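Local coordinates for DUF416 domain-containing protein (PDB 2Q9R), which is of unknown function but, as an all-helical DUF416-family protein found here as a pair of subunits, holds benzoic acid in the crystal, in a pocket completed by its partner subunit, at residues 32-37 and 192-197; 79-84 and 97-102; 18-23 and 116-121; 68-73 and 104-109; 47-52 and 75-80. All coordinates share one frame; numbering follows the deposited sequence.

Contact 1: residues 32-37 and 192-197. With BEZ (benzoic acid), chain E.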
# COMPACT_ATOMS: atom_id res chain seq x y z
N LEU A 32 10.51 11.07 4.53
CA LEU A 32 11.77 10.67 5.15
C LEU A 32 12.04 9.15 5.26
O LEU A 32 13.16 8.69 5.04
CB LEU A 32 11.90 11.33 6.52
CG LEU A 32 13.18 11.12 7.32
CD1 LEU A 32 14.42 11.58 6.50
CD2 LEU A 32 13.10 11.87 8.68
N PRO A 33 11.04 8.37 5.69
CA PRO A 33 11.28 6.92 5.78
C PRO A 33 11.81 6.27 4.50
O PRO A 33 12.55 5.28 4.56
CB PRO A 33 9.92 6.37 6.14
CG PRO A 33 9.27 7.50 6.91
CD PRO A 33 9.69 8.72 6.15
N ASN A 34 11.43 6.81 3.36
CA ASN A 34 11.92 6.29 2.12
C ASN A 34 13.44 6.41 2.05
O ASN A 34 14.13 5.49 1.63
CB ASN A 34 11.27 7.03 0.95
CG ASN A 34 9.76 6.85 0.87
OD1 ASN A 34 9.18 5.84 1.32
ND2 ASN A 34 9.10 7.85 0.28
N TYR A 35 13.97 7.57 2.43
CA TYR A 35 15.42 7.79 2.39
C TYR A 35 16.08 6.91 3.45
O TYR A 35 17.07 6.21 3.18
CB TYR A 35 15.77 9.27 2.55
CG TYR A 35 17.22 9.51 2.34
CD1 TYR A 35 18.14 9.23 3.38
CD2 TYR A 35 17.71 9.96 1.12
CE1 TYR A 35 19.46 9.40 3.20
CE2 TYR A 35 19.06 10.17 0.94
CZ TYR A 35 19.93 9.89 1.97
OH TYR A 35 21.25 10.05 1.77
N GLN A 36 15.45 6.83 4.62
CA GLN A 36 16.01 6.05 5.71
C GLN A 36 16.13 4.58 5.32
O GLN A 36 17.15 3.94 5.58
CB GLN A 36 15.15 6.19 6.97
CG GLN A 36 15.27 7.56 7.62
CD GLN A 36 14.24 7.78 8.67
OE1 GLN A 36 13.09 7.42 8.51
NE2 GLN A 36 14.63 8.43 9.76
N LEU A 37 15.08 4.03 4.72
CA LEU A 37 15.09 2.63 4.36
C LEU A 37 16.17 2.36 3.29
O LEU A 37 16.97 1.45 3.42
CB LEU A 37 13.71 2.17 3.87
CG LEU A 37 13.59 0.63 3.60
CD1 LEU A 37 13.93 -0.16 4.87
CD2 LEU A 37 12.23 0.24 3.00
N VAL A 192 4.63 6.78 8.46
CA VAL A 192 4.44 6.00 7.22
C VAL A 192 4.61 6.96 6.03
O VAL A 192 4.00 8.03 6.02
CB VAL A 192 3.10 5.31 7.19
CG1 VAL A 192 2.95 4.46 5.96
CG2 VAL A 192 2.93 4.46 8.47
N SER A 193 5.45 6.58 5.05
CA SER A 193 5.77 7.45 3.91
C SER A 193 4.64 7.45 2.91
O SER A 193 3.70 6.68 3.03
CB SER A 193 7.05 7.00 3.19
OG SER A 193 6.83 5.93 2.26
N ASN A 194 4.79 8.26 1.88
CA ASN A 194 3.81 8.33 0.78
C ASN A 194 3.72 7.09 -0.01
O ASN A 194 2.74 6.92 -0.74
CB ASN A 194 4.14 9.51 -0.16
CG ASN A 194 5.57 9.52 -0.63
OD1 ASN A 194 6.44 8.94 0.03
ND2 ASN A 194 5.84 10.25 -1.69
N ILE A 195 4.70 6.20 0.14
CA ILE A 195 4.62 4.88 -0.51
C ILE A 195 4.57 3.72 0.51
O ILE A 195 4.86 2.55 0.17
CB ILE A 195 5.68 4.67 -1.62
CG1 ILE A 195 7.11 4.89 -1.13
CG2 ILE A 195 5.40 5.56 -2.82
CD1 ILE A 195 8.12 4.15 -2.06
N GLY A 196 4.19 4.06 1.73
CA GLY A 196 3.87 3.07 2.75
C GLY A 196 5.04 2.54 3.57
O GLY A 196 4.93 1.53 4.25
N ILE A 197 6.17 3.21 3.49
CA ILE A 197 7.37 2.79 4.21
C ILE A 197 7.39 3.29 5.64
O ILE A 197 7.17 4.49 5.95
CB ILE A 197 8.66 3.26 3.47
CG1 ILE A 197 8.67 2.66 2.05
CG2 ILE A 197 9.87 2.88 4.30
CD1 ILE A 197 8.63 1.11 2.05
C BEZ E . 11.21 -0.51 -1.91
O1 BEZ E . 10.01 -0.85 -1.67
O2 BEZ E . 11.96 -1.15 -2.71
C1 BEZ E . 11.77 0.69 -1.22
C2 BEZ E . 13.11 0.69 -0.78
C3 BEZ E . 13.60 1.82 -0.13
C4 BEZ E . 12.78 2.93 0.05
C5 BEZ E . 11.46 2.92 -0.39
C6 BEZ E . 10.94 1.79 -1.05
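N34 reaches out of helix 17-42 and holds the C-terminal loop through both ends of its carboxamide. Its CG stands anti to its own carbonyl carbon (chi1 -64°), which carries the amide away from the helix and into the turn 193-196. There S193 OG donates to N34 OD1 at 2.5 Å, a short bond that arrives 26° out of the carbonyl plane. On the other branch N34 ND2 gives a proton to N194 OD1 at 2.9 Å, lying in that carbonyl's plane, and the two amide planes are 32° apart. S193 OG is itself gripped from its own loop: the backbone N of I195 and the N of I197 both donate to it, the first making an ST turn within the type I beta turn S193-G196. Were N34 shortened to an alanine, S193 OG would probably lose its acceptor and N194 OD1 this donor, setting the loop looser on the helix.

Apolar groups finish the join. I197 CG2 rests 3.8 Å from L37 CD2 and also meets P33 CB, while its CG1 branch lies 3.7 Å from C5 of benzoic acid. L37 CD2 touches the same ring at C3, and I195 CD1 approaches C6, so helix and loop together wall the ligand pocket. The benzoic acid is also hydrogen-bonded to H152 and S136 of the second subunit. Around the contact, N194 and I195 pack on helix 120-136, N34 and I195 touch P94 of helix 92-111, and L32 leans on L50 of helix 47-62.

Contact 2: residues 79-84 and 97-102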
# COMPACT_ATOMS: atom_id res chain seq x y z
N ASP A 79 25.29 16.26 -1.65
CA ASP A 79 26.29 15.23 -1.37
C ASP A 79 25.65 13.91 -0.97
O ASP A 79 26.20 12.85 -1.20
CB ASP A 79 27.25 15.68 -0.25
CG ASP A 79 28.17 16.83 -0.68
OD1 ASP A 79 28.35 17.05 -1.90
OD2 ASP A 79 28.72 17.52 0.21
N ASN A 80 24.47 13.99 -0.38
CA ASN A 80 23.73 12.81 0.03
C ASN A 80 22.59 12.37 -0.90
O ASN A 80 21.70 11.59 -0.50
CB ASN A 80 23.19 13.06 1.45
CG ASN A 80 24.27 12.96 2.48
OD1 ASN A 80 24.58 11.88 2.94
ND2 ASN A 80 24.87 14.10 2.82
N THR A 81 22.60 12.88 -2.12
CA THR A 81 21.59 12.53 -3.09
C THR A 81 22.20 11.42 -3.95
O THR A 81 23.24 11.63 -4.58
CB THR A 81 21.20 13.70 -3.96
OG1 THR A 81 20.75 14.79 -3.13
CG2 THR A 81 20.04 13.29 -4.95
N PRO A 82 21.58 10.23 -3.96
CA PRO A 82 22.17 9.16 -4.75
C PRO A 82 21.93 9.28 -6.29
O PRO A 82 21.02 10.00 -6.77
CB PRO A 82 21.51 7.90 -4.18
CG PRO A 82 20.14 8.38 -3.78
CD PRO A 82 20.34 9.80 -3.28
N GLU A 83 22.77 8.56 -7.02
CA GLU A 83 22.69 8.45 -8.46
C GLU A 83 22.07 7.14 -8.80
O GLU A 83 22.60 6.11 -8.41
CB GLU A 83 24.08 8.47 -9.08
CG GLU A 83 24.77 9.82 -9.06
CD GLU A 83 24.15 10.84 -10.01
OE1 GLU A 83 23.32 10.48 -10.88
OE2 GLU A 83 24.49 12.03 -9.87
N PRO A 84 20.97 7.15 -9.57
CA PRO A 84 20.34 5.89 -9.93
C PRO A 84 21.23 4.93 -10.71
O PRO A 84 21.07 3.73 -10.57
CB PRO A 84 19.11 6.30 -10.74
CG PRO A 84 19.18 7.75 -10.94
CD PRO A 84 20.25 8.32 -10.09
N ASP A 97 14.00 11.26 -4.51
CA ASP A 97 12.86 12.16 -4.53
C ASP A 97 12.71 12.86 -3.18
O ASP A 97 12.42 14.03 -3.14
CB ASP A 97 11.55 11.39 -4.82
CG ASP A 97 11.42 10.85 -6.26
OD1 ASP A 97 12.24 11.14 -7.16
OD2 ASP A 97 10.41 10.14 -6.50
N ALA A 98 12.95 12.12 -2.10
CA ALA A 98 12.88 12.64 -0.73
C ALA A 98 13.88 13.74 -0.49
O ALA A 98 13.53 14.80 0.00
CB ALA A 98 13.10 11.54 0.29
N VAL A 99 15.14 13.48 -0.84
CA VAL A 99 16.20 14.50 -0.63
C VAL A 99 15.99 15.66 -1.62
O VAL A 99 16.10 16.85 -1.24
CB VAL A 99 17.66 13.85 -0.58
CG1 VAL A 99 17.95 13.03 -1.81
CG2 VAL A 99 18.75 14.91 -0.36
N VAL A 100 15.58 15.34 -2.85
CA VAL A 100 15.41 16.40 -3.86
C VAL A 100 14.22 17.35 -3.50
O VAL A 100 14.29 18.58 -3.72
CB VAL A 100 15.27 15.82 -5.30
CG1 VAL A 100 14.70 16.85 -6.26
CG2 VAL A 100 16.63 15.25 -5.82
N ALA A 101 13.17 16.79 -2.93
CA ALA A 101 12.06 17.61 -2.37
C ALA A 101 12.52 18.62 -1.31
O ALA A 101 12.12 19.77 -1.32
CB ALA A 101 10.98 16.70 -1.78
N ILE A 102 13.32 18.15 -0.38
CA ILE A 102 13.82 18.99 0.68
C ILE A 102 14.70 20.06 0.07
O ILE A 102 14.56 21.26 0.42
CB ILE A 102 14.56 18.18 1.78
CG1 ILE A 102 13.56 17.23 2.46
CG2 ILE A 102 15.18 19.13 2.78
CD1 ILE A 102 14.20 16.07 3.26
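The chain leaves helix 70-79 at N80 and runs as an extended, irregular strip past one flank of helix 92-111, coming nearest at T81 and V99, whose CA atoms lie 6.2 Å apart. T81 carries most of the meeting from the loop. Its hydroxyl and methyl both face V99: T81 OG1 sits 3.4 Å from V99 CG2, and T81 CG2 lies 3.8 Å from V99 CG1. The V99 fork is set by its chi1 of 54°, which wedges CG1 between the backbone N and carbonyl carbon and leaves CG2 opposite the N; both methyls are thereby presented to the threonine. T81 CG2 also reaches V100 CG2 at 4.0 Å, the two side chains crossing at about a right angle, so the methyl touches two successive valines of the helix. P82 adds a looser touch, its CD 4.3 Å from V99 CG1, and its ring also packs on F38 of helix 17-42 and on F44 and F87.

The oxygen of T81 is not left to the valine methyls alone, since it is hydrogen-bonded to L77 O in the last turn of the preceding helix. That bond ties the threonine to the end of helix 70-79 and fixes where its oxygen and methyl meet V99. The join is thus van der Waals in character: its one side-chain hydroxyl is bonded to L77 O, which itself lies beside V99, and between these two segments the loop meets the helix by methyl packing rather than by a directed bond.

Contact 3: residues 18-23 and 116-121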
# COMPACT_ATOMS: atom_id res chain seq x y z
N PRO A 18 3.48 31.40 3.54
CA PRO A 18 3.63 30.57 4.74
C PRO A 18 2.72 29.34 4.76
O PRO A 18 3.17 28.27 5.15
CB PRO A 18 3.34 31.54 5.91
CG PRO A 18 3.35 32.89 5.31
CD PRO A 18 3.07 32.79 3.87
N GLN A 19 1.48 29.47 4.26
CA GLN A 19 0.56 28.34 4.15
C GLN A 19 1.13 27.26 3.21
O GLN A 19 1.12 26.11 3.55
CB GLN A 19 -0.80 28.81 3.61
CG GLN A 19 -1.65 29.53 4.63
CD GLN A 19 -2.97 29.95 4.08
OE1 GLN A 19 -3.03 30.62 3.04
NE2 GLN A 19 -4.06 29.59 4.80
N LYS A 20 1.60 27.68 2.03
CA LYS A 20 2.30 26.79 1.08
C LYS A 20 3.51 26.08 1.68
O LYS A 20 3.70 24.85 1.51
CB LYS A 20 2.77 27.60 -0.11
CG LYS A 20 1.65 28.10 -1.04
CD LYS A 20 2.26 28.95 -2.19
CE LYS A 20 1.30 29.11 -3.34
NZ LYS A 20 0.65 30.39 -3.34
N GLN A 21 4.31 26.86 2.38
CA GLN A 21 5.54 26.36 3.00
C GLN A 21 5.24 25.30 4.04
O GLN A 21 5.91 24.24 4.10
CB GLN A 21 6.26 27.54 3.63
CG GLN A 21 7.68 27.24 4.10
CD GLN A 21 8.39 28.50 4.59
OE1 GLN A 21 8.10 29.60 4.14
NE2 GLN A 21 9.31 28.34 5.53
N LEU A 22 4.20 25.54 4.84
CA LEU A 22 3.72 24.52 5.79
C LEU A 22 3.30 23.22 5.09
O LEU A 22 3.72 22.10 5.49
CB LEU A 22 2.57 25.08 6.66
CG LEU A 22 1.85 24.14 7.65
CD1 LEU A 22 2.85 23.44 8.59
CD2 LEU A 22 0.79 24.92 8.47
N PHE A 23 2.42 23.36 4.09
CA PHE A 23 1.95 22.23 3.28
C PHE A 23 3.12 21.37 2.76
O PHE A 23 3.14 20.13 2.90
CB PHE A 23 1.08 22.78 2.11
CG PHE A 23 0.55 21.70 1.17
CD1 PHE A 23 1.32 21.25 0.11
CD2 PHE A 23 -0.72 21.14 1.36
CE1 PHE A 23 0.83 20.29 -0.77
CE2 PHE A 23 -1.20 20.15 0.52
CZ PHE A 23 -0.42 19.70 -0.54
N ASP A 116 7.68 26.58 -6.98
CA ASP A 116 8.42 25.39 -6.59
C ASP A 116 7.89 24.74 -5.32
O ASP A 116 8.02 23.51 -5.12
CB ASP A 116 9.88 25.75 -6.34
CG ASP A 116 10.63 26.08 -7.60
OD1 ASP A 116 10.02 26.16 -8.70
OD2 ASP A 116 11.85 26.27 -7.46
N ILE A 117 7.36 25.57 -4.43
CA ILE A 117 6.79 25.10 -3.18
C ILE A 117 5.53 24.32 -3.51
O ILE A 117 5.37 23.23 -3.04
CB ILE A 117 6.46 26.25 -2.18
CG1 ILE A 117 7.72 27.06 -1.85
CG2 ILE A 117 5.82 25.66 -0.92
CD1 ILE A 117 7.47 28.33 -1.03
N VAL A 118 4.66 24.90 -4.33
CA VAL A 118 3.44 24.27 -4.78
C VAL A 118 3.78 22.93 -5.46
O VAL A 118 3.16 21.96 -5.17
CB VAL A 118 2.61 25.20 -5.78
CG1 VAL A 118 1.53 24.41 -6.54
CG2 VAL A 118 2.01 26.47 -5.06
N ASN A 119 4.80 22.91 -6.31
CA ASN A 119 5.18 21.67 -7.03
C ASN A 119 5.72 20.51 -6.19
O ASN A 119 5.87 19.40 -6.70
CB ASN A 119 6.17 21.97 -8.17
CG ASN A 119 5.45 22.52 -9.40
OD1 ASN A 119 4.22 22.41 -9.52
ND2 ASN A 119 6.22 23.12 -10.33
N ILE A 120 5.97 20.75 -4.90
CA ILE A 120 6.28 19.66 -3.99
C ILE A 120 5.10 18.73 -3.95
O ILE A 120 5.27 17.51 -3.68
CB ILE A 120 6.63 20.15 -2.54
CG1 ILE A 120 7.96 20.95 -2.51
CG2 ILE A 120 6.67 19.00 -1.57
CD1 ILE A 120 9.09 20.40 -3.35
N SER A 121 3.88 19.26 -4.23
CA SER A 121 2.68 18.37 -4.33
C SER A 121 2.81 17.28 -5.40
O SER A 121 2.48 16.11 -5.18
CB SER A 121 1.39 19.15 -4.60
OG SER A 121 0.29 18.24 -4.88
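K20 and I117 bring the two helical segments together, with their CA atoms 6.4 Å apart. The CG2 methyl of I117, which stands anti to its backbone N, presses on the backbone of helix 17-42, lying 3.3 Å from K20 O and 3.7 Å from K20 CB. A neighbouring methyl takes up the lysine chain: V118 CG2 is 3.2 Å from K20 CE, tighter than usual for two carbons, and 3.8 Å from K20 CD. The valine methyl thus lies across the far aliphatic part of the lysine, the two chains meeting at a slant. One turn further along, F23 offers its ring edge to S121, with CE1 4.0 Å from S121 CB and the methylene near the ring plane.

Behind this first shell, polar partners hold the ends of K20 and S121. K20 is extended as far as CE and bends only at its last torsion (chi4 101°), swinging NZ to a salt bridge with E114 and to hydrogen bonds with L15 O and K13 O. The ammonium is therefore met by one charge and two carbonyls, which would probably favour its protonated state. S121 OG is bonded to Q162 OE1, while its CB touches the ring edge.

Helix 153-170 lies against the ring of F23 through Q162, L165 and I169, and F8 and L12 of helix 8-14 reach both F23 and S121. From helix 92-111, A108 backs I117 and T104 touches I120. The contact therefore joins the early part of helix 17-42 to the junction of helices 114-118 and 120-136, with helices 8-14, 92-111 and 153-170 packed around it.

Contact 4: residues 68-73 and 104-109. With SO4 (sulfate ion), chain C.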
# COMPACT_ATOMS: atom_id res chain seq x y z
N PHE A 68 19.62 30.67 9.29
CA PHE A 68 20.65 29.64 9.15
C PHE A 68 21.20 29.66 7.75
O PHE A 68 20.62 30.28 6.86
CB PHE A 68 20.12 28.25 9.55
CG PHE A 68 18.99 27.77 8.71
CD1 PHE A 68 17.68 28.14 9.00
CD2 PHE A 68 19.21 26.93 7.62
CE1 PHE A 68 16.61 27.69 8.19
CE2 PHE A 68 18.17 26.48 6.82
CZ PHE A 68 16.87 26.86 7.10
N ASN A 69 22.32 28.98 7.55
CA ASN A 69 22.96 28.87 6.26
C ASN A 69 22.35 27.86 5.30
O ASN A 69 22.72 26.68 5.31
CB ASN A 69 24.44 28.53 6.44
CG ASN A 69 25.25 28.79 5.17
OD1 ASN A 69 24.74 28.69 4.06
ND2 ASN A 69 26.53 29.12 5.35
N ILE A 70 21.45 28.32 4.44
CA ILE A 70 20.76 27.45 3.52
C ILE A 70 21.69 26.73 2.53
O ILE A 70 21.56 25.53 2.30
CB ILE A 70 19.62 28.21 2.76
CG1 ILE A 70 18.54 28.65 3.75
CG2 ILE A 70 19.02 27.34 1.68
CD1 ILE A 70 17.29 29.21 3.08
N ASP A 71 22.62 27.47 1.94
CA ASP A 71 23.53 26.92 0.96
C ASP A 71 24.34 25.76 1.49
O ASP A 71 24.56 24.78 0.78
CB ASP A 71 24.50 28.02 0.45
CG ASP A 71 23.83 29.00 -0.50
OD1 ASP A 71 22.67 28.78 -0.93
OD2 ASP A 71 24.48 30.02 -0.83
N VAL A 72 24.76 25.84 2.75
CA VAL A 72 25.55 24.73 3.29
C VAL A 72 24.67 23.48 3.41
O VAL A 72 25.12 22.40 3.07
CB VAL A 72 26.29 25.06 4.61
CG1 VAL A 72 25.34 25.10 5.79
CG2 VAL A 72 27.40 24.03 4.84
N HIS A 73 23.43 23.64 3.83
CA HIS A 73 22.50 22.51 3.82
C HIS A 73 22.19 21.98 2.43
O HIS A 73 22.11 20.76 2.24
CB HIS A 73 21.22 22.89 4.55
CG HIS A 73 21.43 23.02 6.01
ND1 HIS A 73 21.49 21.93 6.85
CD2 HIS A 73 21.70 24.10 6.78
CE1 HIS A 73 21.75 22.33 8.07
NE2 HIS A 73 21.89 23.64 8.07
N THR A 104 14.62 21.25 -3.04
CA THR A 104 13.72 22.14 -3.78
C THR A 104 12.99 23.12 -2.83
O THR A 104 12.93 24.31 -3.07
CB THR A 104 12.69 21.31 -4.57
OG1 THR A 104 13.39 20.40 -5.43
CG2 THR A 104 11.74 22.20 -5.39
N LEU A 105 12.47 22.61 -1.72
CA LEU A 105 11.78 23.49 -0.75
C LEU A 105 12.70 24.54 -0.11
O LEU A 105 12.33 25.73 0.01
CB LEU A 105 11.08 22.63 0.31
CG LEU A 105 10.44 23.40 1.45
CD1 LEU A 105 9.48 24.53 0.92
CD2 LEU A 105 9.73 22.40 2.37
N LEU A 106 13.88 24.10 0.36
CA LEU A 106 14.85 25.04 0.89
C LEU A 106 15.25 26.06 -0.17
O LEU A 106 15.35 27.25 0.11
CB LEU A 106 16.11 24.33 1.36
CG LEU A 106 16.19 23.78 2.78
CD1 LEU A 106 17.40 22.87 2.91
CD2 LEU A 106 16.25 24.92 3.78
N GLY A 107 15.44 25.60 -1.41
CA GLY A 107 15.79 26.52 -2.50
C GLY A 107 14.68 27.51 -2.80
O GLY A 107 14.95 28.67 -3.09
N ALA A 108 13.44 27.06 -2.71
CA ALA A 108 12.27 27.90 -2.97
C ALA A 108 12.07 28.97 -1.89
O ALA A 108 11.77 30.11 -2.20
CB ALA A 108 11.03 27.05 -3.11
N ILE A 109 12.28 28.58 -0.63
CA ILE A 109 12.27 29.47 0.53
C ILE A 109 13.31 30.56 0.38
O ILE A 109 13.05 31.73 0.64
CB ILE A 109 12.52 28.64 1.84
CG1 ILE A 109 11.25 27.86 2.19
CG2 ILE A 109 12.92 29.51 3.02
CD1 ILE A 109 11.49 26.60 2.93
S SO4 C . 21.79 31.59 2.71
O1 SO4 C . 22.94 32.47 2.98
O2 SO4 C . 20.99 31.47 3.94
O3 SO4 C . 20.90 32.17 1.69
O4 SO4 C . 22.38 30.31 2.28
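L106 of helix 92-111 meets the start of helix 70-79, an N-capped helix whose first turn also binds a sulfate ion, in an all-helical bundle. The side-chain contacts across the two segments are apolar. L106 CD2 lies 3.9 Å from F68 CZ, in the plane of the ring and at its edge, where the leucine crosses the phenylalanine obliquely. The other methyl, CD1, touches H73 CB, so the leucine fork spans from the residue before the cap to the helix's first full turn. I70 and L106 run past each other in opposite senses, I70 CG2 coming to 4.2 Å of L106 CB and 4.0 Å of L106 O, while I70 CD1 makes a more distant touch on I109 CG2. L106 also packs on L74 and L77, and F68 and H73 both lean on L56 of helix 47-62.

Hydrogen bonds belong to the helix start itself. N69 is the N-cap: its OD1 accepts from V72 N at 3.1 Å, the donor standing 63° above the carbonyl plane. The backbone NH groups of I70 and D71, pointing out of the open helix end, are taken by the sulfate, which is probably from the crystallisation liquor and is also bound by Q110 NE2. An anion at this place is consistent with the positive end of a helix dipole. The D71 N bond to sulfate O4 is 2.9 Å long with an N-H...O angle of 162°, and the I70 N bond to O2 is 3.2 Å.

Contact 5: residues 47-52 and 75-80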
# COMPACT_ATOMS: atom_id res chain seq x y z
N PRO A 47 20.97 9.86 6.66
CA PRO A 47 19.61 10.41 6.88
C PRO A 47 19.52 11.61 7.82
O PRO A 47 18.60 12.43 7.68
CB PRO A 47 18.84 9.20 7.43
CG PRO A 47 19.54 8.03 6.84
CD PRO A 47 21.01 8.41 6.92
N ALA A 48 20.49 11.76 8.72
CA ALA A 48 20.53 12.87 9.67
C ALA A 48 20.69 14.22 8.96
O ALA A 48 20.32 15.28 9.49
CB ALA A 48 21.67 12.67 10.66
N VAL A 49 21.27 14.21 7.76
CA VAL A 49 21.38 15.43 6.96
C VAL A 49 19.99 15.94 6.55
O VAL A 49 19.72 17.16 6.59
CB VAL A 49 22.31 15.24 5.73
CG1 VAL A 49 22.05 16.29 4.68
CG2 VAL A 49 23.80 15.21 6.17
N LEU A 50 19.12 14.99 6.18
CA LEU A 50 17.74 15.29 5.82
C LEU A 50 16.93 15.65 7.07
O LEU A 50 16.18 16.61 7.03
CB LEU A 50 17.07 14.12 5.10
CG LEU A 50 17.40 13.81 3.64
CD1 LEU A 50 18.84 13.25 3.55
CD2 LEU A 50 16.38 12.84 3.07
N SER A 51 17.09 14.91 8.17
CA SER A 51 16.31 15.24 9.36
C SER A 51 16.72 16.59 9.97
O SER A 51 15.87 17.29 10.49
CB SER A 51 16.35 14.12 10.41
OG SER A 51 17.66 13.84 10.84
N THR A 52 18.00 16.95 9.87
CA THR A 52 18.48 18.25 10.33
C THR A 52 17.87 19.37 9.49
O THR A 52 17.41 20.37 10.01
CB THR A 52 20.01 18.41 10.25
OG1 THR A 52 20.65 17.41 11.05
CG2 THR A 52 20.45 19.77 10.77
N GLN A 75 24.18 22.09 -0.09
CA GLN A 75 25.35 21.33 -0.50
C GLN A 75 25.42 19.97 0.17
O GLN A 75 25.77 18.98 -0.48
CB GLN A 75 26.65 22.14 -0.24
CG GLN A 75 27.87 21.45 -0.80
CD GLN A 75 27.77 21.29 -2.30
OE1 GLN A 75 27.65 22.28 -3.02
NE2 GLN A 75 27.78 20.04 -2.78
N ARG A 76 25.13 19.90 1.46
CA ARG A 76 25.10 18.60 2.15
C ARG A 76 24.01 17.69 1.60
O ARG A 76 24.21 16.48 1.45
CB ARG A 76 24.92 18.75 3.65
CG ARG A 76 26.15 19.31 4.35
CD ARG A 76 26.21 18.88 5.81
NE ARG A 76 27.31 19.56 6.49
CZ ARG A 76 27.21 20.67 7.24
NH1 ARG A 76 26.03 21.27 7.46
NH2 ARG A 76 28.30 21.18 7.80
N LEU A 77 22.85 18.28 1.32
CA LEU A 77 21.79 17.51 0.70
C LEU A 77 22.24 16.91 -0.64
O LEU A 77 22.03 15.72 -0.89
CB LEU A 77 20.53 18.37 0.55
CG LEU A 77 19.82 18.67 1.91
CD1 LEU A 77 18.87 19.88 1.87
CD2 LEU A 77 19.05 17.42 2.34
N GLU A 78 22.88 17.72 -1.48
CA GLU A 78 23.32 17.22 -2.77
C GLU A 78 24.35 16.10 -2.59
O GLU A 78 24.25 15.08 -3.27
CB GLU A 78 23.83 18.34 -3.68
CG GLU A 78 23.93 17.96 -5.19
CD GLU A 78 22.60 17.54 -5.83
OE1 GLU A 78 21.53 18.04 -5.40
OE2 GLU A 78 22.63 16.70 -6.76
N ASP A 79 25.29 16.26 -1.65
CA ASP A 79 26.29 15.23 -1.37
C ASP A 79 25.65 13.91 -0.97
O ASP A 79 26.20 12.85 -1.20
CB ASP A 79 27.25 15.68 -0.25
CG ASP A 79 28.17 16.83 -0.68
OD1 ASP A 79 28.35 17.05 -1.90
OD2 ASP A 79 28.72 17.52 0.21
N ASN A 80 24.47 13.99 -0.38
CA ASN A 80 23.73 12.81 0.03
C ASN A 80 22.59 12.37 -0.90
O ASN A 80 21.70 11.59 -0.50
CB ASN A 80 23.19 13.06 1.45
CG ASN A 80 24.27 12.96 2.48
OD1 ASN A 80 24.58 11.88 2.94
ND2 ASN A 80 24.87 14.10 2.82
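V49 lies in the middle of the apolar contact, pointing from helix 47-62 at the end of helix 70-79. Its two methyls divide the work. CG1, anti to the backbone N (chi1 160°), touches R76 CB at 3.9 Å and L77 CD2 at 4.0 Å. CG2 instead faces the carboxamide of N80, with ND2 3.7 Å away, the two side chains meeting from opposite directions. L50 widens the patch: L50 CG lies 4.2 Å from the same L77 CD2, so one leucine methyl is shared between two successive residues of the facing helix. L77 also packs on V99, S103 and L106, and L50 on I102, all of helix 92-111.

None of the polar bonds joins the two segments directly. N80 folds its amide back over its own helix, and ND2 donates to R76 O at 2.8 Å with a nearly straight N-H...O angle of 171°. The carbonyl also receives N80 N, from the other face of its plane, so two donors from one residue close the last turn. N80 OD1 is bound by D46 N, just before helix 47-62, and by a glycerol. With an alanine here, D46 N is likely to be left without this acceptor, R76 O without its side-chain donor, and a gap to open beside V49 CG2. In the facing helix T52 OG1 donates to A48 O at 2.7 Å.

The two short axes approach to 9.5 Å at 146°, an antiparallel helix pair of the kind that makes up an all-helical bundle, joined here through a valine and two leucines, with the N80 amide at the end of the helix.

The five contacts tie distant parts of one all-helical chain together. Contact 1 joins helix 17-42 to the C-terminal loop across 155 residues, and contacts 2, 4 and 5 are nested within that span; contact 3 crosses it, also using helix 17-42, with centres about 20 Å apart on opposite sides of the chain's centre. Contacts 2 and 5 share D79 and N80 and their centres lie only about 8 Å apart, while contact 4, centred about 11 Å from contact 5, uses the other end of helix 70-79. Helix 92-111 carries contacts 2 and 4. A probable hydrogen bond between Y35 OH and N80 O joins contact 1 to this cluster, one residue along from pocket-lining N34.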